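Local coordinates for GH3 beta-N-acetylglucosaminidase (Paenibacillaceae, PDB 6K5J), which probably hydrolyses terminal beta-linked N-acetylglucosamine residues from amino-sugar chains, as a glycoside hydrolase of family 3, at residues I373-S378 with V496-A501; S455-F460 with S483-F488. All coordinates share one frame; numbering follows the deposited sequence.

Interaction 1 (I373-S378 with V496-A501)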
ATOM      1  N   ILE A 373       8.773  15.999   6.378  1.00 18.69           N
ATOM      2  CA  ILE A 373       7.791  16.907   6.972  1.00 18.56           C
ATOM      3  C   ILE A 373       7.719  18.201   6.177  1.00 18.44           C
ATOM      4  O   ILE A 373       8.744  18.820   5.866  1.00 19.88           O
ATOM      5  CB  ILE A 373       8.134  17.200   8.446  1.00 18.06           C
ATOM      6  CG1 ILE A 373       8.354  15.888   9.226  1.00 17.22           C
ATOM      7  CG2 ILE A 373       7.033  18.080   9.055  1.00 17.57           C
ATOM      8  CD1 ILE A 373       7.120  14.976   9.296  1.00 18.79           C
ATOM      9  N   THR A 374       6.494  18.624   5.870  1.00 15.93           N
ATOM     10  CA  THR A 374       6.232  19.732   4.964  1.00 19.91           C
ATOM     11  C   THR A 374       5.374  20.778   5.661  1.00 19.50           C
ATOM     12  O   THR A 374       4.455  20.439   6.404  1.00 20.63           O
ATOM     13  CB  THR A 374       5.529  19.208   3.708  1.00 19.49           C
ATOM     14  OG1 THR A 374       6.348  18.187   3.118  1.00 19.40           O
ATOM     15  CG2 THR A 374       5.284  20.325   2.702  1.00 18.81           C
ATOM     16  N   LEU A 375       5.686  22.050   5.438  1.00 20.37           N
ATOM     17  CA  LEU A 375       4.898  23.156   5.968  1.00 21.60           C
ATOM     18  C   LEU A 375       4.106  23.761   4.819  1.00 21.25           C
ATOM     19  O   LEU A 375       4.692  24.297   3.876  1.00 21.25           O
ATOM     20  CB  LEU A 375       5.792  24.214   6.624  1.00 23.48           C
ATOM     21  CG  LEU A 375       5.100  25.468   7.203  1.00 25.02           C
ATOM     22  CD1 LEU A 375       3.955  25.095   8.147  1.00 21.25           C
ATOM     23  CD2 LEU A 375       6.106  26.349   7.924  1.00 26.93           C
ATOM     24  N   LEU A 376       2.782  23.673   4.888  1.00 19.79           N
ATOM     25  CA  LEU A 376       1.935  24.185   3.819  1.00 20.26           C
ATOM     26  C   LEU A 376       1.412  25.585   4.091  1.00 25.07           C
ATOM     27  O   LEU A 376       1.124  26.324   3.142  1.00 25.58           O
ATOM     28  CB  LEU A 376       0.740  23.248   3.589  1.00 22.77           C
ATOM     29  CG  LEU A 376       0.973  21.964   2.787  1.00 27.98           C
ATOM     30  CD1 LEU A 376       1.717  20.957   3.612  1.00 28.46           C
ATOM     31  CD2 LEU A 376      -0.372  21.376   2.354  1.00 25.47           C
ATOM     32  N   ARG A 377       1.298  25.981   5.355  1.00 22.64           N
ATOM     33  CA  ARG A 377       0.701  27.268   5.678  1.00 24.26           C
ATOM     34  C   ARG A 377       1.213  27.697   7.042  1.00 24.47           C
ATOM     35  O   ARG A 377       1.303  26.876   7.950  1.00 21.67           O
ATOM     36  CB  ARG A 377      -0.834  27.179   5.685  1.00 23.67           C
ATOM     37  CG  ARG A 377      -1.529  28.483   6.058  1.00 26.92           C
ATOM     38  CD  ARG A 377      -3.031  28.305   6.228  1.00 25.35           C
ATOM     39  NE  ARG A 377      -3.682  27.947   4.981  1.00 24.37           N
ATOM     40  CZ  ARG A 377      -4.904  27.441   4.895  1.00 27.61           C
ATOM     41  NH1 ARG A 377      -5.617  27.227   5.996  1.00 28.22           N
ATOM     42  NH2 ARG A 377      -5.415  27.152   3.709  1.00 26.15           N
ATOM     43  N   SER A 378       1.558  28.974   7.175  1.00 27.25           N
ATOM     44  CA  SER A 378       1.927  29.517   8.477  1.00 29.15           C
ATOM     45  C   SER A 378       1.853  31.032   8.407  1.00 34.75           C
ATOM     46  O   SER A 378       1.897  31.625   7.325  1.00 36.17           O
ATOM     47  CB  SER A 378       3.324  29.076   8.913  1.00 29.30           C
ATOM     48  OG  SER A 378       4.280  29.509   7.972  1.00 30.62           O
ATOM     49  N   VAL A 496      -7.546  27.486   9.723  1.00 27.31           N
ATOM     50  CA  VAL A 496      -6.294  27.059  10.343  1.00 26.25           C
ATOM     51  C   VAL A 496      -5.165  27.960   9.867  1.00 27.44           C
ATOM     52  O   VAL A 496      -5.056  28.266   8.674  1.00 27.03           O
ATOM     53  CB  VAL A 496      -6.039  25.579  10.014  1.00 25.00           C
ATOM     54  CG1 VAL A 496      -4.596  25.182  10.290  1.00 22.43           C
ATOM     55  CG2 VAL A 496      -6.991  24.713  10.799  1.00 22.42           C
ATOM     56  N   LYS A 497      -4.328  28.412  10.802  1.00 24.28           N
ATOM     57  CA  LYS A 497      -3.237  29.317  10.452  1.00 27.28           C
ATOM     58  C   LYS A 497      -1.920  28.603  10.169  1.00 26.29           C
ATOM     59  O   LYS A 497      -1.091  29.134   9.420  1.00 26.87           O
ATOM     60  CB  LYS A 497      -3.015  30.335  11.573  1.00 31.00           C
ATOM     61  CG  LYS A 497      -4.114  31.377  11.692  1.00 35.74           C
ATOM     62  CD  LYS A 497      -3.835  32.323  12.863  1.00 42.74           C
ATOM     63  CE  LYS A 497      -5.123  32.951  13.387  1.00 47.58           C
ATOM     64  NZ  LYS A 497      -4.971  33.389  14.797  1.00 49.49           N
ATOM     65  N   THR A 498      -1.700  27.431  10.764  1.00 22.55           N
ATOM     66  CA  THR A 498      -0.443  26.697  10.652  1.00 21.93           C
ATOM     67  C   THR A 498      -0.769  25.243  10.358  1.00 20.59           C
ATOM     68  O   THR A 498      -1.431  24.587  11.167  1.00 22.59           O
ATOM     69  CB  THR A 498       0.379  26.799  11.941  1.00 25.33           C
ATOM     70  OG1 THR A 498       0.508  28.175  12.315  1.00 29.61           O
ATOM     71  CG2 THR A 498       1.764  26.189  11.754  1.00 23.62           C
ATOM     72  N   PHE A 499      -0.300  24.743   9.210  1.00 21.86           N
ATOM     73  CA  PHE A 499      -0.635  23.396   8.752  1.00 18.45           C
ATOM     74  C   PHE A 499       0.619  22.704   8.240  1.00 18.75           C
ATOM     75  O   PHE A 499       1.285  23.213   7.332  1.00 21.35           O
ATOM     76  CB  PHE A 499      -1.708  23.436   7.655  1.00 18.34           C
ATOM     77  CG  PHE A 499      -2.165  22.071   7.202  1.00 22.81           C
ATOM     78  CD1 PHE A 499      -1.471  21.391   6.205  1.00 20.25           C
ATOM     79  CD2 PHE A 499      -3.277  21.466   7.777  1.00 21.01           C
ATOM     80  CE1 PHE A 499      -1.876  20.117   5.786  1.00 21.30           C
ATOM     81  CE2 PHE A 499      -3.698  20.203   7.368  1.00 22.13           C
ATOM     82  CZ  PHE A 499      -2.989  19.521   6.350  1.00 20.46           C
ATOM     83  N   PHE A 500       0.914  21.535   8.800  1.00 17.99           N
ATOM     84  CA  PHE A 500       2.012  20.676   8.374  1.00 19.32           C
ATOM     85  C   PHE A 500       1.452  19.408   7.743  1.00 19.17           C
ATOM     86  O   PHE A 500       0.345  18.975   8.066  1.00 19.79           O
ATOM     87  CB  PHE A 500       2.900  20.269   9.559  1.00 19.47           C
ATOM     88  CG  PHE A 500       3.663  21.403  10.182  1.00 22.25           C
ATOM     89  CD1 PHE A 500       3.093  22.162  11.202  1.00 19.32           C
ATOM     90  CD2 PHE A 500       4.963  21.696   9.767  1.00 19.04           C
ATOM     91  CE1 PHE A 500       3.789  23.198  11.788  1.00 20.08           C
ATOM     92  CE2 PHE A 500       5.666  22.738  10.345  1.00 21.65           C
ATOM     93  CZ  PHE A 500       5.078  23.493  11.362  1.00 24.32           C
ATOM     94  N   ALA A 501       2.252  18.779   6.877  1.00 20.01           N
ATOM     95  CA  ALA A 501       1.942  17.445   6.375  1.00 18.60           C
ATOM     96  C   ALA A 501       3.045  16.481   6.784  1.00 18.42           C
ATOM     97  O   ALA A 501       4.231  16.746   6.547  1.00 19.87           O
ATOM     98  CB  ALA A 501       1.766  17.434   4.847  1.00 15.67           C
TER
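Leu375 lays its CD1 methyl over one face of the Phe500 ring, 3.8 Å from CD1 to the ring centroid and 15° off the ring normal, a CH-pi contact. With CG anti to the backbone N (chi1 179°), the leucine sends this methyl across its neighbour in a non-hydrogen-bonded antiparallel pair. Ile373 CG2 adds a looser, oblique approach to the same ring, and Val516 and Leu517 of helix 507-517 also pack against Phe500. Leu376 behaves differently, because the strand bulges here. Its side chain lies alongside that of Phe499, pointing the same way, with CB at the ring edge 3.9 Å from Phe499 CD1, while its CD1 methyl rests 3.7 Å from Ala501 CB.

The bulge is read most directly at Phe499 O. Leu376 N donates to it at 2.9 Å, almost in line with the carbonyl bond, and Arg377 N adds a weak bond to the same oxygen. Regular antiparallel pairing precedes the bulge, where Thr374 and Ala501 exchange two backbone hydrogen bonds; within the bulge Phe499 N donates to Arg377 O.

From the bulge, the Arg377 side chain runs along the Val496-Lys497 backbone. A bend at chi3 (-65°) follows the outstretched first part of the chain and turns NH1 to Val496 O, 2.9 Å away, with the carbonyl oxygen close to the guanidinium plane; NH1 also bonds Leu493 O. The side chain thus ties the edge strand to the loop leading into 499-501. A classic beta bulge, two residues facing one, interrupts the antiparallel pairing by which edge strand 374-377 adds to an otherwise parallel sheet, in an alpha/beta domain consistent with the second domain common in family 3 enzymes.

Interaction 2 (S455-F460 with S483-F488)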
ATOM      1  N   SER A 455      -4.298  15.659  12.407  1.00 19.12           N
ATOM      2  CA  SER A 455      -5.467  15.291  11.624  1.00 22.13           C
ATOM      3  C   SER A 455      -5.201  13.996  10.857  1.00 21.92           C
ATOM      4  O   SER A 455      -4.060  13.597  10.621  1.00 22.04           O
ATOM      5  CB  SER A 455      -5.879  16.420  10.667  1.00 20.41           C
ATOM      6  OG  SER A 455      -4.961  16.598   9.598  1.00 22.28           O
ATOM      7  N   TYR A 456      -6.287  13.321  10.493  1.00 20.43           N
ATOM      8  CA  TYR A 456      -6.192  12.028   9.819  1.00 22.22           C
ATOM      9  C   TYR A 456      -7.359  11.962   8.837  1.00 21.29           C
ATOM     10  O   TYR A 456      -8.486  11.639   9.224  1.00 21.10           O
ATOM     11  CB  TYR A 456      -6.212  10.887  10.831  1.00 21.23           C
ATOM     12  CG  TYR A 456      -5.959   9.504  10.263  1.00 22.36           C
ATOM     13  CD1 TYR A 456      -6.914   8.863   9.487  1.00 24.33           C
ATOM     14  CD2 TYR A 456      -4.770   8.829  10.526  1.00 27.66           C
ATOM     15  CE1 TYR A 456      -6.686   7.592   8.969  1.00 27.55           C
ATOM     16  CE2 TYR A 456      -4.543   7.553  10.021  1.00 27.76           C
ATOM     17  CZ  TYR A 456      -5.500   6.945   9.249  1.00 25.99           C
ATOM     18  OH  TYR A 456      -5.273   5.683   8.749  1.00 29.23           O
ATOM     19  N   ASN A 457      -7.085  12.311   7.581  1.00 21.19           N
ATOM     20  CA  ASN A 457      -8.106  12.412   6.538  1.00 21.53           C
ATOM     21  C   ASN A 457      -9.323  13.203   7.022  1.00 23.08           C
ATOM     22  O   ASN A 457     -10.473  12.815   6.812  1.00 23.11           O
ATOM     23  CB  ASN A 457      -8.506  11.022   6.033  1.00 23.92           C
ATOM     24  CG  ASN A 457      -7.460  10.427   5.103  1.00 23.66           C
ATOM     25  OD1 ASN A 457      -6.454  11.071   4.793  1.00 22.19           O
ATOM     26  ND2 ASN A 457      -7.686   9.200   4.661  1.00 24.92           N
ATOM     27  N   ALA A 458      -9.049  14.347   7.659  1.00 21.73           N
ATOM     28  CA  ALA A 458     -10.108  15.288   8.024  1.00 21.12           C
ATOM     29  C   ALA A 458     -10.939  15.711   6.815  1.00 25.96           C
ATOM     30  O   ALA A 458     -12.121  16.058   6.960  1.00 25.37           O
ATOM     31  CB  ALA A 458      -9.493  16.521   8.696  1.00 19.74           C
ATOM     32  N   ILE A 459     -10.340  15.705   5.622  1.00 24.15           N
ATOM     33  CA  ILE A 459     -11.073  16.013   4.397  1.00 23.73           C
ATOM     34  C   ILE A 459     -12.213  15.026   4.142  1.00 27.31           C
ATOM     35  O   ILE A 459     -13.185  15.367   3.460  1.00 30.00           O
ATOM     36  CB  ILE A 459     -10.096  16.059   3.201  1.00 24.63           C
ATOM     37  CG1 ILE A 459     -10.838  16.476   1.928  1.00 29.50           C
ATOM     38  CG2 ILE A 459      -9.415  14.691   3.006  1.00 25.27           C
ATOM     39  CD1 ILE A 459     -10.084  17.378   1.026  1.00 25.92           C
ATOM     40  N   PHE A 460     -12.126  13.813   4.684  1.00 24.75           N
ATOM     41  CA  PHE A 460     -13.172  12.807   4.560  1.00 29.03           C
ATOM     42  C   PHE A 460     -13.960  12.606   5.854  1.00 30.48           C
ATOM     43  O   PHE A 460     -14.767  11.679   5.930  1.00 29.94           O
ATOM     44  CB  PHE A 460     -12.570  11.464   4.133  1.00 25.39           C
ATOM     45  CG  PHE A 460     -11.884  11.488   2.787  1.00 27.62           C
ATOM     46  CD1 PHE A 460     -12.330  12.315   1.765  1.00 31.24           C
ATOM     47  CD2 PHE A 460     -10.797  10.660   2.543  1.00 26.85           C
ATOM     48  CE1 PHE A 460     -11.698  12.322   0.520  1.00 28.74           C
ATOM     49  CE2 PHE A 460     -10.160  10.653   1.309  1.00 26.12           C
ATOM     50  CZ  PHE A 460     -10.614  11.487   0.289  1.00 27.29           C
ATOM     51  N   SER A 483      -1.142  17.041   9.527  1.00 20.11           N
ATOM     52  CA  SER A 483      -1.871  15.930   8.938  1.00 17.95           C
ATOM     53  C   SER A 483      -0.986  14.693   8.935  1.00 20.51           C
ATOM     54  O   SER A 483       0.181  14.754   8.526  1.00 20.89           O
ATOM     55  CB  SER A 483      -2.338  16.267   7.517  1.00 19.15           C
ATOM     56  OG  SER A 483      -1.279  16.787   6.726  1.00 18.86           O
ATOM     57  N   ALA A 484      -1.542  13.578   9.405  1.00 18.88           N
ATOM     58  CA  ALA A 484      -0.835  12.304   9.471  1.00 20.69           C
ATOM     59  C   ALA A 484      -1.408  11.277   8.504  1.00 19.76           C
ATOM     60  O   ALA A 484      -1.079  10.087   8.599  1.00 18.53           O
ATOM     61  CB  ALA A 484      -0.859  11.753  10.900  1.00 17.78           C
ATOM     62  N   ARG A 485      -2.284  11.698   7.596  1.00 19.20           N
ATOM     63  CA  ARG A 485      -2.519  10.896   6.408  1.00 19.11           C
ATOM     64  C   ARG A 485      -2.551  11.826   5.195  1.00 17.37           C
ATOM     65  O   ARG A 485      -1.526  12.448   4.898  1.00 18.53           O
ATOM     66  CB  ARG A 485      -3.777  10.030   6.549  1.00 20.97           C
ATOM     67  CG  ARG A 485      -3.779   8.922   5.489  1.00 20.69           C
ATOM     68  CD  ARG A 485      -4.565   7.672   5.869  1.00 23.27           C
ATOM     69  NE  ARG A 485      -4.497   6.724   4.755  1.00 21.75           N
ATOM     70  CZ  ARG A 485      -4.433   5.398   4.873  1.00 28.23           C
ATOM     71  NH1 ARG A 485      -4.444   4.819   6.069  1.00 26.25           N
ATOM     72  NH2 ARG A 485      -4.358   4.645   3.781  1.00 24.45           N
ATOM     73  N   ASN A 486      -3.669  11.940   4.476  1.00 18.57           N
ATOM     74  CA  ASN A 486      -3.639  12.748   3.256  1.00 18.82           C
ATOM     75  C   ASN A 486      -3.350  14.207   3.603  1.00 20.05           C
ATOM     76  O   ASN A 486      -3.942  14.751   4.544  1.00 22.86           O
ATOM     77  CB  ASN A 486      -4.959  12.661   2.479  1.00 21.53           C
ATOM     78  CG  ASN A 486      -5.157  11.308   1.805  1.00 23.34           C
ATOM     79  OD1 ASN A 486      -4.303  10.426   1.886  1.00 22.03           O
ATOM     80  ND2 ASN A 486      -6.295  11.140   1.145  1.00 22.61           N
ATOM     81  N   PRO A 487      -2.463  14.879   2.856  1.00 18.01           N
ATOM     82  CA  PRO A 487      -2.174  16.289   3.144  1.00 17.05           C
ATOM     83  C   PRO A 487      -3.273  17.226   2.688  1.00 21.09           C
ATOM     84  O   PRO A 487      -3.224  18.415   3.023  1.00 21.88           O
ATOM     85  CB  PRO A 487      -0.879  16.543   2.362  1.00 18.61           C
ATOM     86  CG  PRO A 487      -1.020  15.642   1.149  1.00 18.64           C
ATOM     87  CD  PRO A 487      -1.695  14.380   1.700  1.00 20.17           C
ATOM     88  N   PHE A 488      -4.271  16.719   1.966  1.00 18.08           N
ATOM     89  CA  PHE A 488      -5.336  17.543   1.408  1.00 21.05           C
ATOM     90  C   PHE A 488      -6.349  17.989   2.456  1.00 23.39           C
ATOM     91  O   PHE A 488      -7.276  18.740   2.124  1.00 22.14           O
ATOM     92  CB  PHE A 488      -6.000  16.765   0.264  1.00 21.66           C
ATOM     93  CG  PHE A 488      -4.994  16.059  -0.623  1.00 20.56           C
ATOM     94  CD1 PHE A 488      -4.020  16.788  -1.295  1.00 20.13           C
ATOM     95  CD2 PHE A 488      -4.989  14.678  -0.741  1.00 20.84           C
ATOM     96  CE1 PHE A 488      -3.066  16.148  -2.102  1.00 21.53           C
ATOM     97  CE2 PHE A 488      -4.041  14.028  -1.544  1.00 20.86           C
ATOM     98  CZ  PHE A 488      -3.081  14.760  -2.215  1.00 18.16           C
TER
HETATM   99  O   HOH W   1      -4.548  13.589   7.023  1.00 19.75           O
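Among the hydrogen bonds, Asn457 OD1 accepts one from Asn486 N at 2.9 Å, the donor meeting the side-chain oxygen end-on. CG stands beside the backbone N (chi1 -76°), which drops the amide onto the opposite loop. Ala484 N reaches Ser455 O at 2.8 Å and continues the parallel pairing of the two strands by one more bond. Arg485 NH1 meets Tyr456 OH in the guanidinium plane, although the hydroxyl's place is less certain; NH1 also forms a salt bridge with Asp404, and NH2 bonds Val403 O. One water accepts from Asn457 N and Arg485 N and donates to Asn486 O, bridging the backbones.

Of the packing contacts, Arg485 CB makes a CH-pi contact over the centre of the Tyr456 ring, 4.2 Å from its centroid, and also lies 3.4 Å from Asn457 OD1. Ile459 CD1 packs 4.2 Å from Phe488 CB.

Were Asn457 an alanine, Asn486 N would probably lose its side-chain acceptor, and Arg485 CB the amide that packs on it. Loops leaving the C-terminal ends of neighbouring parallel strands 450-455 and 478-483 meet here, in the manner of an alpha/beta domain with a parallel sheet.

In the fold
Both contacts belong to one mixed sheet, in which four neighbouring strands run in the order 374-377, 499-501, 478-483, 450-455. Interaction 1 joins the edge pair, and interaction 2 links the ends of the next two strands, so strand 499-501 meets interaction 2 through its other flank. Their centres lie 12 Å apart, yet they touch: Phe500 O is 2.8 Å from Ser483 N, a probable hydrogen bond, and Phe499 CZ packs 3.2 Å from Ser483 OG. In chain order, both loops of interaction 2 fall between the two strands of interaction 1. Interaction 2 is on the side of the sheet domain facing the barrel, where the Arg485 side chain is about 9 Å from a bound N-acetylglucosamine.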